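Local atomic coordinates of proline dehydrogenase (Bradyrhizobium japonicum USDA 110, PDB entry 3HAZ), a protein that probably oxidises proline to glutamate in two steps, using an FAD-dependent proline dehydrogenase and an NAD-dependent aldehyde dehydrogenase joined in one chain. Residues 247-260 / 286-298. Numbering follows the deposited sequence.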
ATOM      1  N   PHE A 247      23.492  24.323 -42.608  1.00 22.95           N
ATOM      2  CA  PHE A 247      23.861  22.922 -42.767  1.00 18.83           C
ATOM      3  C   PHE A 247      22.726  22.038 -42.260  1.00 25.97           C
ATOM      4  O   PHE A 247      22.659  21.701 -41.074  1.00 23.17           O
ATOM      5  CB  PHE A 247      25.172  22.609 -42.031  1.00 25.80           C
ATOM      6  CG  PHE A 247      25.678  21.208 -42.261  1.00 18.08           C
ATOM      7  CD1 PHE A 247      25.827  20.329 -41.206  1.00 12.99           C
ATOM      8  CD2 PHE A 247      25.979  20.767 -43.544  1.00 22.19           C
ATOM      9  CE1 PHE A 247      26.278  19.042 -41.418  1.00 21.47           C
ATOM     10  CE2 PHE A 247      26.429  19.481 -43.761  1.00 19.04           C
ATOM     11  CZ  PHE A 247      26.577  18.618 -42.701  1.00 23.28           C
ATOM     12  N   GLU A 248      21.836  21.667 -43.174  1.00 26.54           N
ATOM     13  CA  GLU A 248      20.590  20.998 -42.825  1.00 23.28           C
ATOM     14  C   GLU A 248      20.021  20.291 -44.053  1.00 22.36           C
ATOM     15  O   GLU A 248      20.214  20.739 -45.189  1.00 26.17           O
ATOM     16  CB  GLU A 248      19.572  22.031 -42.325  1.00 21.87           C
ATOM     17  CG  GLU A 248      19.098  22.982 -43.433  1.00 25.21           C
ATOM     18  CD  GLU A 248      18.345  24.198 -42.915  1.00 29.24           C
ATOM     19  OE1 GLU A 248      17.952  24.207 -41.731  1.00 27.55           O
ATOM     20  OE2 GLU A 248      18.150  25.152 -43.698  1.00 24.83           O
ATOM     21  N   ALA A 249      19.297  19.203 -43.813  1.00 26.53           N
ATOM     22  CA  ALA A 249      18.699  18.409 -44.885  1.00 26.07           C
ATOM     23  C   ALA A 249      17.897  19.222 -45.909  1.00 27.80           C
ATOM     24  O   ALA A 249      18.044  19.016 -47.114  1.00 30.08           O
ATOM     25  CB  ALA A 249      17.838  17.304 -44.299  1.00 21.48           C
ATOM     26  N   ILE A 250      17.037  20.129 -45.448  1.00 24.92           N
ATOM     27  CA  ILE A 250      16.174  20.852 -46.385  1.00 28.47           C
ATOM     28  C   ILE A 250      16.956  21.818 -47.279  1.00 27.95           C
ATOM     29  O   ILE A 250      16.468  22.232 -48.332  1.00 27.12           O
ATOM     30  CB  ILE A 250      15.007  21.596 -45.691  1.00 30.09           C
ATOM     31  CG1 ILE A 250      15.532  22.703 -44.774  1.00 28.75           C
ATOM     32  CG2 ILE A 250      14.102  20.610 -44.945  1.00 24.73           C
ATOM     33  CD1 ILE A 250      14.447  23.601 -44.222  1.00 25.71           C
ATOM     34  N   SER A 251      18.167  22.172 -46.865  1.00 21.97           N
ATOM     35  CA  SER A 251      19.022  23.009 -47.702  1.00 28.38           C
ATOM     36  C   SER A 251      20.092  22.184 -48.421  1.00 26.92           C
ATOM     37  O   SER A 251      21.118  22.713 -48.840  1.00 27.37           O
ATOM     38  CB  SER A 251      19.668  24.118 -46.866  1.00 26.63           C
ATOM     39  OG  SER A 251      18.685  25.001 -46.347  1.00 23.13           O
ATOM     40  N   ARG A 252      19.847  20.885 -48.567  1.00 25.48           N
ATOM     41  CA  ARG A 252      20.838  19.997 -49.174  1.00 28.41           C
ATOM     42  C   ARG A 252      21.341  20.491 -50.536  1.00 34.63           C
ATOM     43  O   ARG A 252      22.538  20.408 -50.827  1.00 31.68           O
ATOM     44  CB  ARG A 252      20.294  18.571 -49.295  1.00 25.82           C
ATOM     45  CG  ARG A 252      21.119  17.683 -50.229  1.00 30.43           C
ATOM     46  CD  ARG A 252      20.603  16.247 -50.262  1.00 24.80           C
ATOM     47  NE  ARG A 252      21.128  15.440 -49.158  1.00 34.76           N
ATOM     48  CZ  ARG A 252      20.489  15.217 -48.011  1.00 24.71           C
ATOM     49  NH1 ARG A 252      19.293  15.745 -47.798  1.00 23.12           N
ATOM     50  NH2 ARG A 252      21.052  14.468 -47.069  1.00 24.39           N
ATOM     51  N   ALA A 253      20.441  21.013 -51.368  1.00 27.28           N
ATOM     52  CA  ALA A 253      20.845  21.446 -52.707  1.00 33.42           C
ATOM     53  C   ALA A 253      21.954  22.495 -52.661  1.00 33.39           C
ATOM     54  O   ALA A 253      22.978  22.343 -53.324  1.00 31.29           O
ATOM     55  CB  ALA A 253      19.650  21.948 -53.517  1.00 32.45           C
ATOM     56  N   ARG A 254      21.762  23.554 -51.881  1.00 26.62           N
ATOM     57  CA  ARG A 254      22.779  24.600 -51.811  1.00 28.75           C
ATOM     58  C   ARG A 254      24.030  24.137 -51.054  1.00 25.74           C
ATOM     59  O   ARG A 254      25.137  24.561 -51.373  1.00 32.54           O
ATOM     60  CB  ARG A 254      22.217  25.884 -51.200  1.00 28.01           C
ATOM     61  CG  ARG A 254      21.902  25.780 -49.717  1.00 30.27           C
ATOM     62  CD  ARG A 254      21.547  27.142 -49.148  1.00 34.41           C
ATOM     63  NE  ARG A 254      22.722  27.996 -49.019  1.00 33.43           N
ATOM     64  CZ  ARG A 254      22.798  29.041 -48.203  1.00 34.29           C
ATOM     65  NH1 ARG A 254      23.911  29.763 -48.141  1.00 33.65           N
ATOM     66  NH2 ARG A 254      21.758  29.363 -47.441  1.00 29.42           N
ATOM     67  N   VAL A 255      23.846  23.264 -50.060  1.00 29.56           N
ATOM     68  CA  VAL A 255      24.969  22.709 -49.303  1.00 26.86           C
ATOM     69  C   VAL A 255      25.956  21.949 -50.203  1.00 32.35           C
ATOM     70  O   VAL A 255      27.164  22.149 -50.117  1.00 29.66           O
ATOM     71  CB  VAL A 255      24.492  21.796 -48.141  1.00 26.40           C
ATOM     72  CG1 VAL A 255      25.672  21.026 -47.519  1.00 21.28           C
ATOM     73  CG2 VAL A 255      23.786  22.623 -47.076  1.00 27.11           C
ATOM     74  N   MET A 256      25.437  21.095 -51.078  1.00 34.05           N
ATOM     75  CA  MET A 256      26.290  20.286 -51.940  1.00 30.11           C
ATOM     76  C   MET A 256      27.088  21.152 -52.904  1.00 30.03           C
ATOM     77  O   MET A 256      28.190  20.794 -53.320  1.00 31.51           O
ATOM     78  CB  MET A 256      25.456  19.271 -52.718  1.00 22.73           C
ATOM     79  CG  MET A 256      24.751  18.259 -51.832  1.00 25.33           C
ATOM     80  SD  MET A 256      25.911  17.358 -50.796  1.00 29.11           S
ATOM     81  CE  MET A 256      26.941  16.611 -52.062  1.00 31.55           C
ATOM     82  N   VAL A 257      26.526  22.303 -53.241  1.00 24.02           N
ATOM     83  CA  VAL A 257      27.132  23.196 -54.216  1.00 28.11           C
ATOM     84  C   VAL A 257      28.123  24.174 -53.560  1.00 36.19           C
ATOM     85  O   VAL A 257      29.125  24.573 -54.169  1.00 32.83           O
ATOM     86  CB  VAL A 257      26.012  23.942 -54.989  1.00 42.16           C
ATOM     87  CG1 VAL A 257      26.465  25.295 -55.444  1.00 34.87           C
ATOM     88  CG2 VAL A 257      25.514  23.093 -56.159  1.00 33.80           C
ATOM     89  N   GLU A 258      27.857  24.535 -52.306  1.00 31.23           N
ATOM     90  CA  GLU A 258      28.663  25.542 -51.613  1.00 31.52           C
ATOM     91  C   GLU A 258      29.697  24.956 -50.653  1.00 31.81           C
ATOM     92  O   GLU A 258      30.833  25.426 -50.592  1.00 26.92           O
ATOM     93  CB  GLU A 258      27.760  26.529 -50.860  1.00 31.64           C
ATOM     94  CG  GLU A 258      26.857  27.344 -51.779  1.00 30.78           C
ATOM     95  CD  GLU A 258      25.889  28.243 -51.026  1.00 35.00           C
ATOM     96  OE1 GLU A 258      25.350  27.813 -49.983  1.00 32.25           O
ATOM     97  OE2 GLU A 258      25.655  29.380 -51.487  1.00 32.73           O
ATOM     98  N   LEU A 259      29.303  23.935 -49.901  1.00 28.96           N
ATOM     99  CA  LEU A 259      30.150  23.402 -48.837  1.00 25.30           C
ATOM    100  C   LEU A 259      31.305  22.528 -49.357  1.00 26.92           C
ATOM    101  O   LEU A 259      32.444  22.652 -48.908  1.00 23.17           O
ATOM    102  CB  LEU A 259      29.294  22.641 -47.818  1.00 21.87           C
ATOM    103  CG  LEU A 259      30.024  21.900 -46.692  1.00 18.62           C
ATOM    104  CD1 LEU A 259      31.109  22.765 -46.077  1.00 25.38           C
ATOM    105  CD2 LEU A 259      29.032  21.421 -45.634  1.00 18.27           C
ATOM    106  N   VAL A 260      31.008  21.657 -50.311  1.00 28.91           N
ATOM    107  CA  VAL A 260      32.014  20.742 -50.848  1.00 30.11           C
ATOM    108  C   VAL A 260      33.313  21.420 -51.315  1.00 30.16           C
ATOM    109  O   VAL A 260      34.403  20.977 -50.951  1.00 29.15           O
ATOM    110  CB  VAL A 260      31.430  19.846 -51.966  1.00 31.45           C
ATOM    111  CG1 VAL A 260      32.534  19.041 -52.643  1.00 28.59           C
ATOM    112  CG2 VAL A 260      30.357  18.926 -51.393  1.00 29.35           C
ATOM    113  N   ARG A 286      21.933  15.232 -39.075  1.00 16.92           N
ATOM    114  CA  ARG A 286      22.917  15.684 -40.057  1.00 21.75           C
ATOM    115  C   ARG A 286      23.790  14.546 -40.602  1.00 20.30           C
ATOM    116  O   ARG A 286      24.642  14.774 -41.461  1.00 21.12           O
ATOM    117  CB  ARG A 286      23.804  16.781 -39.449  1.00 17.88           C
ATOM    118  CG  ARG A 286      23.092  18.128 -39.270  1.00 16.76           C
ATOM    119  CD  ARG A 286      23.891  19.049 -38.363  1.00 24.05           C
ATOM    120  NE  ARG A 286      23.654  20.465 -38.648  1.00 20.95           N
ATOM    121  CZ  ARG A 286      24.029  21.455 -37.844  1.00 21.87           C
ATOM    122  NH1 ARG A 286      24.647  21.181 -36.697  1.00 13.14           N
ATOM    123  NH2 ARG A 286      23.787  22.720 -38.179  1.00 19.79           N
ATOM    124  N   LEU A 287      23.586  13.326 -40.107  1.00 19.50           N
ATOM    125  CA  LEU A 287      24.420  12.196 -40.524  1.00 23.59           C
ATOM    126  C   LEU A 287      24.427  11.983 -42.046  1.00 23.49           C
ATOM    127  O   LEU A 287      25.481  11.953 -42.679  1.00 24.35           O
ATOM    128  CB  LEU A 287      23.983  10.907 -39.829  1.00 19.06           C
ATOM    129  CG  LEU A 287      24.810   9.676 -40.221  1.00 26.66           C
ATOM    130  CD1 LEU A 287      26.298   9.940 -40.035  1.00 22.31           C
ATOM    131  CD2 LEU A 287      24.377   8.441 -39.448  1.00 23.02           C
ATOM    132  N   GLU A 288      23.244  11.814 -42.617  1.00 22.32           N
ATOM    133  CA  GLU A 288      23.102  11.556 -44.047  1.00 24.40           C
ATOM    134  C   GLU A 288      23.691  12.673 -44.899  1.00 18.43           C
ATOM    135  O   GLU A 288      24.382  12.417 -45.882  1.00 22.63           O
ATOM    136  CB  GLU A 288      21.626  11.371 -44.405  1.00 23.83           C
ATOM    137  CG  GLU A 288      21.008  10.090 -43.890  1.00 18.94           C
ATOM    138  CD  GLU A 288      19.607   9.865 -44.436  1.00 27.31           C
ATOM    139  OE1 GLU A 288      19.123  10.730 -45.202  1.00 24.25           O
ATOM    140  OE2 GLU A 288      18.993   8.825 -44.103  1.00 29.56           O
ATOM    141  N   LEU A 289      23.400  13.914 -44.522  1.00 20.55           N
ATOM    142  CA  LEU A 289      23.895  15.065 -45.262  1.00 19.04           C
ATOM    143  C   LEU A 289      25.416  15.115 -45.184  1.00 20.52           C
ATOM    144  O   LEU A 289      26.092  15.377 -46.177  1.00 22.74           O
ATOM    145  CB  LEU A 289      23.285  16.359 -44.715  1.00 22.67           C
ATOM    146  CG  LEU A 289      23.675  17.647 -45.448  1.00 25.04           C
ATOM    147  CD1 LEU A 289      23.272  17.592 -46.927  1.00 25.00           C
ATOM    148  CD2 LEU A 289      23.062  18.856 -44.758  1.00 22.63           C
ATOM    149  N   SER A 290      25.959  14.840 -44.005  1.00 15.28           N
ATOM    150  CA  SER A 290      27.407  14.880 -43.826  1.00 24.03           C
ATOM    151  C   SER A 290      28.105  13.845 -44.711  1.00 19.63           C
ATOM    152  O   SER A 290      29.142  14.127 -45.314  1.00 23.59           O
ATOM    153  CB  SER A 290      27.775  14.656 -42.357  1.00 24.80           C
ATOM    154  OG  SER A 290      27.675  13.284 -42.014  1.00 27.98           O
ATOM    155  N   LEU A 291      27.541  12.645 -44.776  1.00 22.47           N
ATOM    156  CA  LEU A 291      28.099  11.591 -45.615  1.00 20.22           C
ATOM    157  C   LEU A 291      28.033  11.960 -47.103  1.00 26.14           C
ATOM    158  O   LEU A 291      28.936  11.625 -47.872  1.00 31.25           O
ATOM    159  CB  LEU A 291      27.400  10.251 -45.336  1.00 24.01           C
ATOM    160  CG  LEU A 291      27.674   9.657 -43.942  1.00 23.55           C
ATOM    161  CD1 LEU A 291      26.855   8.398 -43.673  1.00 22.14           C
ATOM    162  CD2 LEU A 291      29.155   9.362 -43.760  1.00 20.96           C
ATOM    163  N   ASP A 292      26.973  12.657 -47.506  1.00 25.92           N
ATOM    164  CA  ASP A 292      26.860  13.144 -48.885  1.00 23.50           C
ATOM    165  C   ASP A 292      27.995  14.115 -49.188  1.00 26.90           C
ATOM    166  O   ASP A 292      28.642  14.031 -50.227  1.00 23.31           O
ATOM    167  CB  ASP A 292      25.538  13.878 -49.093  1.00 26.70           C
ATOM    168  CG  ASP A 292      24.342  12.948 -49.100  1.00 29.61           C
ATOM    169  OD1 ASP A 292      24.523  11.731 -49.326  1.00 28.20           O
ATOM    170  OD2 ASP A 292      23.220  13.445 -48.875  1.00 24.18           O
ATOM    171  N   VAL A 293      28.213  15.056 -48.276  1.00 21.12           N
ATOM    172  CA  VAL A 293      29.250  16.059 -48.448  1.00 26.11           C
ATOM    173  C   VAL A 293      30.625  15.391 -48.451  1.00 29.22           C
ATOM    174  O   VAL A 293      31.458  15.664 -49.318  1.00 29.92           O
ATOM    175  CB  VAL A 293      29.170  17.126 -47.342  1.00 21.09           C
ATOM    176  CG1 VAL A 293      30.457  17.955 -47.281  1.00 21.59           C
ATOM    177  CG2 VAL A 293      27.946  18.007 -47.558  1.00 20.72           C
ATOM    178  N   ILE A 294      30.841  14.496 -47.493  1.00 23.94           N
ATOM    179  CA  ILE A 294      32.126  13.811 -47.353  1.00 26.52           C
ATOM    180  C   ILE A 294      32.463  12.962 -48.580  1.00 30.50           C
ATOM    181  O   ILE A 294      33.615  12.931 -49.021  1.00 27.48           O
ATOM    182  CB  ILE A 294      32.156  12.935 -46.076  1.00 17.65           C
ATOM    183  CG1 ILE A 294      32.256  13.822 -44.835  1.00 18.03           C
ATOM    184  CG2 ILE A 294      33.312  11.962 -46.105  1.00 21.26           C
ATOM    185  CD1 ILE A 294      32.128  13.065 -43.524  1.00 21.87           C
ATOM    186  N   ALA A 295      31.459  12.287 -49.131  1.00 30.29           N
ATOM    187  CA  ALA A 295      31.663  11.433 -50.295  1.00 33.05           C
ATOM    188  C   ALA A 295      32.029  12.252 -51.532  1.00 34.40           C
ATOM    189  O   ALA A 295      32.913  11.869 -52.296  1.00 28.58           O
ATOM    190  CB  ALA A 295      30.419  10.590 -50.569  1.00 25.76           C
ATOM    191  N   ALA A 296      31.339  13.369 -51.735  1.00 32.94           N
ATOM    192  CA  ALA A 296      31.606  14.210 -52.902  1.00 32.40           C
ATOM    193  C   ALA A 296      32.988  14.849 -52.790  1.00 27.80           C
ATOM    194  O   ALA A 296      33.698  15.002 -53.778  1.00 25.21           O
ATOM    195  CB  ALA A 296      30.526  15.271 -53.063  1.00 26.45           C
ATOM    196  N   THR A 297      33.374  15.207 -51.572  1.00 18.29           N
ATOM    197  CA  THR A 297      34.693  15.759 -51.348  1.00 23.36           C
ATOM    198  C   THR A 297      35.766  14.713 -51.629  1.00 24.19           C
ATOM    199  O   THR A 297      36.734  14.977 -52.345  1.00 25.55           O
ATOM    200  CB  THR A 297      34.839  16.251 -49.903  1.00 25.91           C
ATOM    201  OG1 THR A 297      33.801  17.201 -49.626  1.00 24.27           O
ATOM    202  CG2 THR A 297      36.199  16.902 -49.700  1.00 26.11           C
ATOM    203  N   LEU A 298      35.587  13.527 -51.057  1.00 24.88           N
ATOM    204  CA  LEU A 298      36.583  12.470 -51.161  1.00 25.70           C
ATOM    205  C   LEU A 298      36.777  12.053 -52.610  1.00 30.89           C
ATOM    206  O   LEU A 298      37.852  11.605 -52.994  1.00 31.43           O
ATOM    207  CB  LEU A 298      36.178  11.256 -50.314  1.00 29.88           C
ATOM    208  CG  LEU A 298      37.117  10.047 -50.384  1.00 32.35           C
ATOM    209  CD1 LEU A 298      38.461  10.365 -49.731  1.00 23.90           C
ATOM    210  CD2 LEU A 298      36.489   8.809 -49.748  1.00 36.45           C
TER
HETATM  211  O   HOH W   1      19.072  13.446 -45.061  1.00 23.64           O
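Leu289 and Phe247 bury the most surface here, and each packs on the other: Leu289 CD2 stands over one face of the phenyl ring, 4.0 Å from its centroid, a CH-pi contact. The other branch, CD1, lies over a face of the Arg252 guanidinium, so the leucine fills the gap between ring and guanidinium. With CG anti to the backbone N (chi1 -175°), the Phe247 ring is directed in toward helix 287-298, across its axis, its edge meeting Ser290 CA and Val293 CG2. The backbone carbonyl of Phe247 is gripped side-on by Arg286, NE bonding to Phe247 O at 2.9 Å, while the longer bond from NH2 lies in the carbonyl plane. Replacing Arg286 with a leucine would probably leave that carbonyl without both donors and Glu283 without its salt-bridge mate. Helices 252-272 and 287-298 are successive outer helices of the proline dehydrogenase TIM barrel, with strand 276-279 between them in sequence, part of the repeating beta-alpha pattern of the barrel; the two segments run at 41° with axes 9.9 Å apart. Farther along, Val293 is a knob in the hole formed by Val255, Met256, Leu259 and Val260, its CG2 lying 3.8 Å from Val255 CG1. Beyond it, Val260 CG2 packs against Ala296 CB. On the flank, Arg252 NE and NH2 both donate to Asp292 OD2, at 2.9 Å for NE, with guanidinium and carboxylate planes 72° apart. Arg524 also bridges to OD2, and its backbone N bonds to Glu288 OE1, which a water connects to Arg252 NH2.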